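Local coordinates for protein kinase A regulatory subunit, putative (Trypanosoma cruzi, PDB 6FTF) that probably restrains the catalytic subunit of a cAMP-independent protein kinase A, and binds a nucleoside analogue at two sites, at residues E154-F159 with L181-F186; N34-L39 with V56-M61. All blocks are in the same frame, centred on the assembly; numbering follows the deposited sequence.

In the fold
A helix-strand contact and a helix-helix contact from one regulatory subunit illustrate how helices are set against tandem cyclic nucleotide-binding domains. Interaction 2 comes first in the chain, packing together helices that precede the barrel of the first domain; interaction 1 follows, where helix 149-160 meets the opening strand of the second. Their centres lie 28 Å apart, on opposite sides of the chain's centre, and their nearest atoms are about 15 Å from each other. 7-Cyano-7-deazainosine occupies one pocket per domain, lined by residues between 73 and 172 and between 212 and 290. By number 154-159 falls within the first span, which alone does not make it part of the pocket; the other segments fall outside both.

Interaction 1: residues E154-F159 with L181-F186; sequences ETYIQF and LSSEEF. With EDO (1,2-ethanediol), chain B.
Y156 and L181 mark the nearest backbone approach, CA to CA 8.0 Å, between a helical segment and a strand whose axes run almost at right angles (88°) and come within 9.5 Å of each other. Such a separation is bridged chiefly by one long side chain, the tyrosine. With CG anti to its own carbonyl carbon (chi1 -59°), the ring of Y156 is carried off the helix and across to the start of the strand. L181 lies over one face, its CB 3.9 Å from the centroid of the Y156 ring in a CH-pi contact displaced toward the rim. The CD1 branch of L181 reaches back to the root of the ring, 3.9 Å from CG of Y156. On the opposite face the methyl CG2 of T155 stands 3.6 Å above the middle of the Y156 plane, so the ring is held between a neighbour on its own helix and a residue of the strand.

The strand is an edge strand of its sheet in the second cyclic nucleotide-binding domain, a cupin-type beta fold; S182 and E184 pair with K258 and T256 of strand 254-260. Helix 149-160 approaches from the first-domain side of the chain, and A257 and A178 also pack on Y156.

OG of S183 lies at the edge of the ring, near its plane, and shares a short 2.6 Å hydrogen bond with OH of Y156; either could be the donor. The backbone N of S183 is also close to that OH, at 3.1 Å, but at an angle too poor for bonding. Beyond the contact, NE2 of Q158 donates an almost straight bond (2.7 Å, 170°) to O1 of a 1,2-ethanediol, probably from the crystallisation liquor, which N162 also binds.

Interaction 2: residues N34-L39 with V56-M61; sequences NLITKL and VVAGAM
The N3A motif, the helix, 3-10 turn and helix found at the front of cyclic nucleotide-binding domains in PKA regulatory subunits, gives this contact its setting: I36 of helix 30-42 packs on A58 of helix 51-60. Their CA atoms are 5.9 Å apart, a close approach consistent with the small side chain of A58. The branch methyl CG2 of I36, anti to the backbone N while CG1 lies beside it, points at the alanine and meets CB of A58 at 3.5 Å. From the next residue, in the conformer described, one of two modelled, CG2 of T37 touches the same CB of A58 at 3.9 Å, so that a single methyl is received by two consecutive residues of the partner helix. The hydroxyl of this T37 conformer is bonded instead to the carbonyl of M33, a turn earlier in its own helix. M61 folds its thioether toward I36, but two conformers were modelled and the approach of its terminal methyl is too short to be trusted. W134 ties helix 30-42 to strand 130-137, while A60 of helix 51-60 packs on L136 of the same strand. NZ of K28 is hydrogen-bonded to the carbonyl oxygens of both G59 and M61. There the chain tightens, with N of M61 bonded three residues back to O of A58 at 3.1 Å.

Interaction 1: residues E154-F159 with L181-F186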
# COMPACT_ATOMS: atom_id res chain seq x y z
N GLU A 154 1.95 11.44 9.88
CA GLU A 154 2.03 11.75 11.32
C GLU A 154 1.12 10.85 12.13
O GLU A 154 1.42 10.50 13.27
CB GLU A 154 1.61 13.19 11.57
CG GLU A 154 2.66 14.21 11.31
CD GLU A 154 3.97 13.90 12.01
OE1 GLU A 154 3.97 13.80 13.25
OE2 GLU A 154 5.00 13.74 11.30
N THR A 155 -0.04 10.49 11.58
CA THR A 155 -1.01 9.69 12.32
C THR A 155 -0.44 8.33 12.66
O THR A 155 -0.70 7.81 13.75
CB THR A 155 -2.30 9.56 11.50
OG1 THR A 155 -2.86 10.86 11.31
CG2 THR A 155 -3.32 8.67 12.18
N TYR A 156 0.36 7.75 11.76
CA TYR A 156 0.77 6.36 11.92
C TYR A 156 2.23 6.10 12.24
O TYR A 156 2.54 5.03 12.75
CB TYR A 156 0.37 5.52 10.69
CG TYR A 156 -1.11 5.56 10.44
CD1 TYR A 156 -2.01 4.94 11.29
CD2 TYR A 156 -1.62 6.28 9.39
CE1 TYR A 156 -3.38 5.04 11.08
CE2 TYR A 156 -2.97 6.38 9.17
CZ TYR A 156 -3.84 5.76 10.02
OH TYR A 156 -5.20 5.89 9.82
N ILE A 157 3.17 7.00 11.92
CA ILE A 157 4.58 6.59 11.91
C ILE A 157 5.07 6.16 13.29
O ILE A 157 5.80 5.17 13.43
CB ILE A 157 5.48 7.63 11.23
CG1 ILE A 157 6.90 7.08 11.04
CG2 ILE A 157 5.52 8.94 11.98
CD1 ILE A 157 6.99 5.81 10.24
N GLN A 158 4.71 6.89 14.34
CA GLN A 158 5.19 6.52 15.68
C GLN A 158 4.65 5.16 16.10
O GLN A 158 5.37 4.35 16.71
CB GLN A 158 4.82 7.61 16.69
CG GLN A 158 5.54 7.47 18.03
CD GLN A 158 4.85 6.57 19.03
OE1 GLN A 158 3.65 6.31 18.95
NE2 GLN A 158 5.60 6.13 20.02
N PHE A 159 3.39 4.88 15.78
CA PHE A 159 2.81 3.57 16.05
C PHE A 159 3.52 2.48 15.26
O PHE A 159 3.89 1.44 15.82
CB PHE A 159 1.32 3.59 15.70
CG PHE A 159 0.70 2.23 15.66
CD1 PHE A 159 0.50 1.52 16.84
CD2 PHE A 159 0.34 1.64 14.48
CE1 PHE A 159 -0.06 0.26 16.82
CE2 PHE A 159 -0.22 0.37 14.47
CZ PHE A 159 -0.41 -0.31 15.64
N LEU A 181 -2.76 3.71 4.78
CA LEU A 181 -3.56 3.34 5.94
C LEU A 181 -4.66 4.35 6.21
O LEU A 181 -4.49 5.56 6.02
CB LEU A 181 -2.70 3.22 7.19
CG LEU A 181 -1.68 2.09 7.20
CD1 LEU A 181 -0.83 2.19 8.46
CD2 LEU A 181 -2.33 0.74 7.12
N SER A 182 -5.78 3.84 6.69
CA SER A 182 -6.83 4.63 7.31
C SER A 182 -7.19 3.96 8.62
O SER A 182 -6.69 2.89 8.94
CB SER A 182 -8.05 4.79 6.40
OG SER A 182 -8.67 3.54 6.16
N SER A 183 -8.00 4.62 9.42
CA SER A 183 -8.35 4.10 10.74
C SER A 183 -9.82 3.69 10.78
O SER A 183 -10.67 4.30 10.14
CB SER A 183 -8.07 5.14 11.83
OG SER A 183 -6.68 5.41 11.89
N GLU A 184 -10.11 2.66 11.57
CA GLU A 184 -11.49 2.25 11.80
C GLU A 184 -11.58 1.73 13.21
O GLU A 184 -10.71 0.98 13.66
CB GLU A 184 -11.94 1.19 10.80
CG GLU A 184 -13.42 0.89 10.94
CD GLU A 184 -13.99 0.04 9.83
OE1 GLU A 184 -15.23 -0.13 9.81
OE2 GLU A 184 -13.23 -0.49 8.99
N GLU A 185 -12.65 2.11 13.90
CA GLU A 185 -12.89 1.71 15.28
C GLU A 185 -14.11 0.79 15.34
O GLU A 185 -15.02 0.88 14.51
CB GLU A 185 -13.09 2.92 16.19
CG GLU A 185 -11.94 3.90 16.11
CD GLU A 185 -11.86 4.89 17.27
OE1 GLU A 185 -12.51 4.69 18.32
OE2 GLU A 185 -11.10 5.88 17.13
N PHE A 186 -14.09 -0.10 16.33
CA PHE A 186 -15.12 -1.11 16.51
C PHE A 186 -15.49 -1.18 17.98
O PHE A 186 -14.61 -1.22 18.84
CB PHE A 186 -14.62 -2.48 16.06
CG PHE A 186 -14.22 -2.53 14.60
CD1 PHE A 186 -12.93 -2.22 14.20
CD2 PHE A 186 -15.14 -2.83 13.61
CE1 PHE A 186 -12.57 -2.25 12.88
CE2 PHE A 186 -14.78 -2.85 12.29
CZ PHE A 186 -13.49 -2.55 11.92
C1 EDO B . 9.31 6.72 19.35
O1 EDO B . 8.18 7.06 20.18
C2 EDO B . 9.16 5.32 18.76
O2 EDO B . 8.90 4.39 19.80

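Interaction 2: residues N34-L39 with V56-M61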
# COMPACT_ATOMS: atom_id res chain seq x y z
N ASN A 34 -6.66 2.39 -19.00
CA ASN A 34 -6.69 1.18 -18.18
C ASN A 34 -5.31 0.89 -17.59
O ASN A 34 -5.19 0.56 -16.40
CB ASN A 34 -7.17 -0.01 -18.99
CG ASN A 34 -8.63 0.11 -19.37
OD1 ASN A 34 -9.38 0.90 -18.78
ND2 ASN A 34 -9.05 -0.67 -20.35
N LEU A 35 -4.27 0.96 -18.41
CA LEU A 35 -2.91 0.67 -17.96
C LEU A 35 -2.50 1.63 -16.86
O LEU A 35 -2.01 1.22 -15.79
CB LEU A 35 -1.96 0.75 -19.15
CG LEU A 35 -0.47 0.46 -18.92
CD1 LEU A 35 0.19 0.31 -20.25
CD2 LEU A 35 0.28 1.51 -18.13
N ILE A 36 -2.67 2.92 -17.10
CA ILE A 36 -2.19 3.92 -16.16
C ILE A 36 -2.99 3.85 -14.87
O ILE A 36 -2.44 3.91 -13.77
CB ILE A 36 -2.24 5.33 -16.77
CG1 ILE A 36 -1.37 5.41 -18.02
CG2 ILE A 36 -1.82 6.34 -15.77
CD1 ILE A 36 -1.69 6.59 -18.87
N THR A 37 -4.31 3.73 -14.97
CA THR A 37 -5.08 3.73 -13.74
C THR A 37 -4.79 2.49 -12.90
O THR A 37 -4.86 2.56 -11.66
CB THR A 37 -6.58 3.85 -14.00
OG1 THR A 37 -7.02 2.75 -14.79
CG2 THR A 37 -6.89 5.18 -14.69
N LYS A 38 -4.45 1.37 -13.53
CA LYS A 38 -4.03 0.22 -12.74
C LYS A 38 -2.74 0.52 -11.98
O LYS A 38 -2.62 0.17 -10.79
CB LYS A 38 -3.88 -1.00 -13.63
CG LYS A 38 -3.66 -2.30 -12.86
CD LYS A 38 -3.60 -3.50 -13.79
CE LYS A 38 -4.79 -3.52 -14.74
NZ LYS A 38 -6.10 -3.60 -14.03
N LEU A 39 -1.78 1.18 -12.62
CA LEU A 39 -0.58 1.57 -11.89
C LEU A 39 -0.94 2.47 -10.71
O LEU A 39 -0.43 2.29 -9.60
CB LEU A 39 0.40 2.30 -12.80
CG LEU A 39 1.03 1.47 -13.93
CD1 LEU A 39 1.81 2.38 -14.86
CD2 LEU A 39 1.94 0.39 -13.39
N VAL A 56 -8.46 11.65 -13.74
CA VAL A 56 -7.90 12.97 -14.04
C VAL A 56 -6.38 12.93 -14.00
O VAL A 56 -5.70 13.44 -14.89
CB VAL A 56 -8.46 14.04 -13.07
CG1 VAL A 56 -7.73 15.36 -13.24
CG2 VAL A 56 -9.95 14.24 -13.27
N VAL A 57 -5.83 12.34 -12.94
CA VAL A 57 -4.39 12.25 -12.80
C VAL A 57 -3.80 11.46 -13.96
O VAL A 57 -2.81 11.88 -14.57
CB VAL A 57 -4.03 11.63 -11.43
CG1 VAL A 57 -2.56 11.31 -11.35
CG2 VAL A 57 -4.41 12.59 -10.30
N ALA A 58 -4.41 10.33 -14.30
CA ALA A 58 -3.95 9.54 -15.44
C ALA A 58 -3.94 10.36 -16.72
O ALA A 58 -2.97 10.31 -17.50
CB ALA A 58 -4.78 8.27 -15.60
N GLY A 59 -4.99 11.13 -16.95
CA GLY A 59 -5.05 11.98 -18.13
C GLY A 59 -3.94 13.00 -18.19
O GLY A 59 -3.52 13.40 -19.27
N ALA A 60 -3.46 13.44 -17.03
CA ALA A 60 -2.42 14.46 -16.97
C ALA A 60 -1.02 13.90 -17.17
O ALA A 60 -0.08 14.68 -17.32
CB ALA A 60 -2.45 15.18 -15.61
N MET A 61 -0.87 12.59 -17.22
CA MET A 61 0.45 12.00 -17.31
C MET A 61 0.93 11.88 -18.74
O MET A 61 0.15 11.82 -19.70
CB MET A 61 0.43 10.64 -16.62
CG MET A 61 0.16 10.78 -15.13
SD MET A 61 0.26 9.25 -14.20
CE MET A 61 -1.32 8.70 -14.06